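PDB 3OP9: Pli0006 protein from Listeria innocua, which probably binds DNA as a plasmid-encoded transcriptional regulator of the XRE family, through a helix-turn-helix domain. Local coordinates for residues L23-I28 with R37-Y42. Sequence-based numbering, arbitrary orientation.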
ATOM      1  N   LEU A  23     -23.822 -14.537   4.179  1.00 40.07           N
ATOM      2  CA  LEU A  23     -24.846 -13.517   4.332  1.00 37.07           C
ATOM      3  C   LEU A  23     -26.031 -13.717   3.397  1.00 40.10           C
ATOM      4  O   LEU A  23     -25.924 -14.322   2.318  1.00 41.46           O
ATOM      5  CB  LEU A  23     -24.250 -12.136   4.081  1.00 35.13           C
ATOM      6  CG  LEU A  23     -23.188 -11.733   5.098  1.00 33.14           C
ATOM      7  CD1 LEU A  23     -22.362 -10.546   4.572  1.00 29.06           C
ATOM      8  CD2 LEU A  23     -23.865 -11.409   6.454  1.00 35.65           C
ATOM      9  N   LYS A  24     -27.173 -13.195   3.832  1.00 43.62           N
ATOM     10  CA  LYS A  24     -28.375 -13.168   3.026  1.00 50.67           C
ATOM     11  C   LYS A  24     -28.538 -11.731   2.571  1.00 40.32           C
ATOM     12  O   LYS A  24     -28.121 -10.817   3.274  1.00 30.71           O
ATOM     13  CB  LYS A  24     -29.583 -13.582   3.860  1.00 72.94           C
ATOM     14  CG  LYS A  24     -29.417 -14.902   4.595  1.00101.19           C
ATOM     15  CD  LYS A  24     -30.000 -16.061   3.806  1.00128.20           C
ATOM     16  CE  LYS A  24     -30.497 -17.159   4.730  1.00148.43           C
ATOM     17  NZ  LYS A  24     -31.624 -17.919   4.128  1.00161.91           N
ATOM     18  N   ASN A  25     -29.145 -11.535   1.410  1.00 39.33           N
ATOM     19  CA  ASN A  25     -29.347 -10.187   0.881  1.00 40.70           C
ATOM     20  C   ASN A  25     -30.028  -9.246   1.878  1.00 35.39           C
ATOM     21  O   ASN A  25     -29.681  -8.070   1.937  1.00 32.95           O
ATOM     22  CB  ASN A  25     -30.158 -10.220  -0.416  1.00 37.66           C
ATOM     23  CG  ASN A  25     -29.372 -10.763  -1.577  1.00 42.93           C
ATOM     24  OD1 ASN A  25     -28.166 -10.977  -1.479  1.00 39.11           O
ATOM     25  ND2 ASN A  25     -30.040 -10.965  -2.691  1.00 45.52           N
ATOM     26  N   HIS A  26     -30.998  -9.737   2.639  1.00 40.50           N
ATOM     27  CA  HIS A  26     -31.728  -8.859   3.564  1.00 45.03           C
ATOM     28  C   HIS A  26     -30.833  -8.347   4.709  1.00 40.48           C
ATOM     29  O   HIS A  26     -31.078  -7.262   5.239  1.00 40.44           O
ATOM     30  CB  HIS A  26     -33.002  -9.526   4.127  1.00 55.50           C
ATOM     31  CG  HIS A  26     -32.740 -10.501   5.234  1.00 53.82           C
ATOM     32  ND1 HIS A  26     -32.738 -11.869   5.041  1.00 55.99           N
ATOM     33  CD2 HIS A  26     -32.469 -10.309   6.546  1.00 52.45           C
ATOM     34  CE1 HIS A  26     -32.464 -12.473   6.183  1.00 57.94           C
ATOM     35  NE2 HIS A  26     -32.291 -11.549   7.112  1.00 54.40           N
ATOM     36  N   GLN A  27     -29.803  -9.114   5.072  1.00 39.65           N
ATOM     37  CA  GLN A  27     -28.831  -8.695   6.082  1.00 35.12           C
ATOM     38  C   GLN A  27     -27.967  -7.546   5.556  1.00 38.40           C
ATOM     39  O   GLN A  27     -27.700  -6.562   6.265  1.00 38.82           O
ATOM     40  CB  GLN A  27     -27.946  -9.872   6.483  1.00 35.50           C
ATOM     41  CG  GLN A  27     -28.729 -10.966   7.216  1.00 45.76           C
ATOM     42  CD  GLN A  27     -27.878 -12.155   7.603  1.00 47.97           C
ATOM     43  OE1 GLN A  27     -27.267 -12.788   6.756  1.00 44.32           O
ATOM     44  NE2 GLN A  27     -27.845 -12.474   8.902  1.00 56.92           N
ATOM     45  N   ILE A  28     -27.539  -7.657   4.306  1.00 30.76           N
ATOM     46  CA  ILE A  28     -26.796  -6.569   3.695  1.00 29.30           C
ATOM     47  C   ILE A  28     -27.719  -5.367   3.528  1.00 31.98           C
ATOM     48  O   ILE A  28     -27.288  -4.226   3.724  1.00 31.33           O
ATOM     49  CB  ILE A  28     -26.187  -6.997   2.349  1.00 28.74           C
ATOM     50  CG1 ILE A  28     -25.167  -8.113   2.597  1.00 27.92           C
ATOM     51  CG2 ILE A  28     -25.555  -5.805   1.622  1.00 30.14           C
ATOM     52  CD1 ILE A  28     -24.778  -8.897   1.344  1.00 31.35           C
ATOM     53  N   ARG A  37     -34.339  -5.963  -2.533  1.00 38.73           N
ATOM     54  CA  ARG A  37     -34.323  -5.965  -3.991  1.00 36.41           C
ATOM     55  C   ARG A  37     -33.146  -5.168  -4.524  1.00 35.70           C
ATOM     56  O   ARG A  37     -32.529  -5.545  -5.513  1.00 40.25           O
ATOM     57  CB  ARG A  37     -35.631  -5.369  -4.529  1.00 38.86           C
ATOM     58  CG  ARG A  37     -35.700  -5.229  -6.031  1.00 45.38           C
ATOM     59  CD  ARG A  37     -37.049  -4.638  -6.413  1.00 45.68           C
ATOM     60  NE  ARG A  37     -38.134  -5.528  -6.029  1.00 40.59           N
ATOM     61  CZ  ARG A  37     -39.418  -5.219  -6.109  1.00 38.69           C
ATOM     62  NH1 ARG A  37     -39.777  -4.023  -6.552  1.00 37.23           N
ATOM     63  NH2 ARG A  37     -40.340  -6.104  -5.743  1.00 41.51           N
ATOM     64  N   THR A  38     -32.837  -4.057  -3.877  1.00 34.54           N
ATOM     65  CA  THR A  38     -31.761  -3.203  -4.346  1.00 33.19           C
ATOM     66  C   THR A  38     -30.435  -3.930  -4.217  1.00 35.37           C
ATOM     67  O   THR A  38     -29.572  -3.799  -5.075  1.00 34.34           O
ATOM     68  CB  THR A  38     -31.697  -1.884  -3.562  1.00 38.81           C
ATOM     69  OG1 THR A  38     -32.857  -1.103  -3.879  1.00 39.81           O
ATOM     70  CG2 THR A  38     -30.477  -1.096  -3.943  1.00 34.65           C
ATOM     71  N   VAL A  39     -30.276  -4.692  -3.144  1.00 34.57           N
ATOM     72  CA  VAL A  39     -29.050  -5.477  -2.951  1.00 34.46           C
ATOM     73  C   VAL A  39     -28.931  -6.571  -4.027  1.00 36.04           C
ATOM     74  O   VAL A  39     -27.843  -6.858  -4.525  1.00 36.47           O
ATOM     75  CB  VAL A  39     -29.043  -6.081  -1.559  1.00 29.93           C
ATOM     76  CG1 VAL A  39     -27.949  -7.190  -1.451  1.00 37.76           C
ATOM     77  CG2 VAL A  39     -28.844  -4.979  -0.523  1.00 24.74           C
ATOM     78  N   ALA A  40     -30.059  -7.170  -4.394  1.00 34.59           N
ATOM     79  CA  ALA A  40     -30.085  -8.126  -5.498  1.00 39.61           C
ATOM     80  C   ALA A  40     -29.553  -7.469  -6.754  1.00 40.00           C
ATOM     81  O   ALA A  40     -28.773  -8.072  -7.497  1.00 41.19           O
ATOM     82  CB  ALA A  40     -31.519  -8.660  -5.744  1.00 41.82           C
ATOM     83  N   TYR A  41     -29.970  -6.235  -7.012  1.00 32.29           N
ATOM     84  CA  TYR A  41     -29.483  -5.541  -8.199  1.00 36.20           C
ATOM     85  C   TYR A  41     -28.002  -5.155  -8.099  1.00 35.71           C
ATOM     86  O   TYR A  41     -27.334  -5.108  -9.111  1.00 38.37           O
ATOM     87  CB  TYR A  41     -30.300  -4.307  -8.490  1.00 35.13           C
ATOM     88  CG  TYR A  41     -31.768  -4.610  -8.766  1.00 36.62           C
ATOM     89  CD1 TYR A  41     -32.172  -5.821  -9.353  1.00 41.40           C
ATOM     90  CD2 TYR A  41     -32.736  -3.695  -8.437  1.00 36.16           C
ATOM     91  CE1 TYR A  41     -33.534  -6.084  -9.598  1.00 45.01           C
ATOM     92  CE2 TYR A  41     -34.103  -3.938  -8.682  1.00 41.33           C
ATOM     93  CZ  TYR A  41     -34.486  -5.129  -9.257  1.00 48.18           C
ATOM     94  OH  TYR A  41     -35.830  -5.346  -9.476  1.00 59.84           O
ATOM     95  N   TYR A  42     -27.499  -4.859  -6.904  1.00 36.42           N
ATOM     96  CA  TYR A  42     -26.049  -4.668  -6.741  1.00 31.39           C
ATOM     97  C   TYR A  42     -25.291  -5.889  -7.201  1.00 38.04           C
ATOM     98  O   TYR A  42     -24.256  -5.770  -7.870  1.00 43.22           O
ATOM     99  CB  TYR A  42     -25.662  -4.463  -5.281  1.00 30.32           C
ATOM    100  CG  TYR A  42     -26.054  -3.148  -4.670  1.00 33.11           C
ATOM    101  CD1 TYR A  42     -26.426  -2.059  -5.450  1.00 39.24           C
ATOM    102  CD2 TYR A  42     -26.060  -3.004  -3.296  1.00 42.24           C
ATOM    103  CE1 TYR A  42     -26.796  -0.841  -4.847  1.00 39.32           C
ATOM    104  CE2 TYR A  42     -26.422  -1.821  -2.697  1.00 43.03           C
ATOM    105  CZ  TYR A  42     -26.787  -0.742  -3.465  1.00 42.72           C
ATOM    106  OH  TYR A  42     -27.127   0.425  -2.803  1.00 42.68           O
TER
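V39 pushes its two methyl groups against the start of helix 25-32, where N25 and I28, one helical turn apart, receive them. CG1 stands anti to the backbone N of V39 (chi1 166°), which sends it to the amide of N25: it lies 3.8 Å from N25 CG. The other methyl, CG2, meets I28 CG2 at 4.0 Å, the two side chains crossing at about a right angle, and it also lies 4.0 Å from the backbone O of N25. A branched valine suits this place, because one short side chain can reach both neighbours where the CA atoms of N25 and V39 approach to 6.1 Å. I28, apolar and beta-branched, offers its CG2 to V39 in the buried part, and M43 on helix 36-44 also touches I28, extending the apolar patch.

Toward solvent the contact is thinner and more exposed, and it turns polar. The amide of N25 reaches past V39, with ND2 4.0 Å from A40 CA and 4.1 Å from A40 CB. The small methyl of A40 lets the amide lie alongside helix 36-44. Asparagine suits the border: its CB and CG rest on a valine methyl while OD1 accepts a hydrogen bond from K18 of helix 10-21. Just before helix 25-32, K24 occupies the N-cap position; its backbone N donates to Q27 OE1 at 3.0 Å, on a lone pair in the carbonyl plane. The side chain of Q27 thus folds back to steady the helix start.

Helices 25-32 and 36-44 pair here as the helix-turn-helix, the second being probably the recognition helix, as in XRE-family regulators. The chemistry implies that the two segments meet through van der Waals contact of methyl groups with an amide and with each other, without a polar bond between them, while the hydrogen bond of N25 OD1 goes to K18.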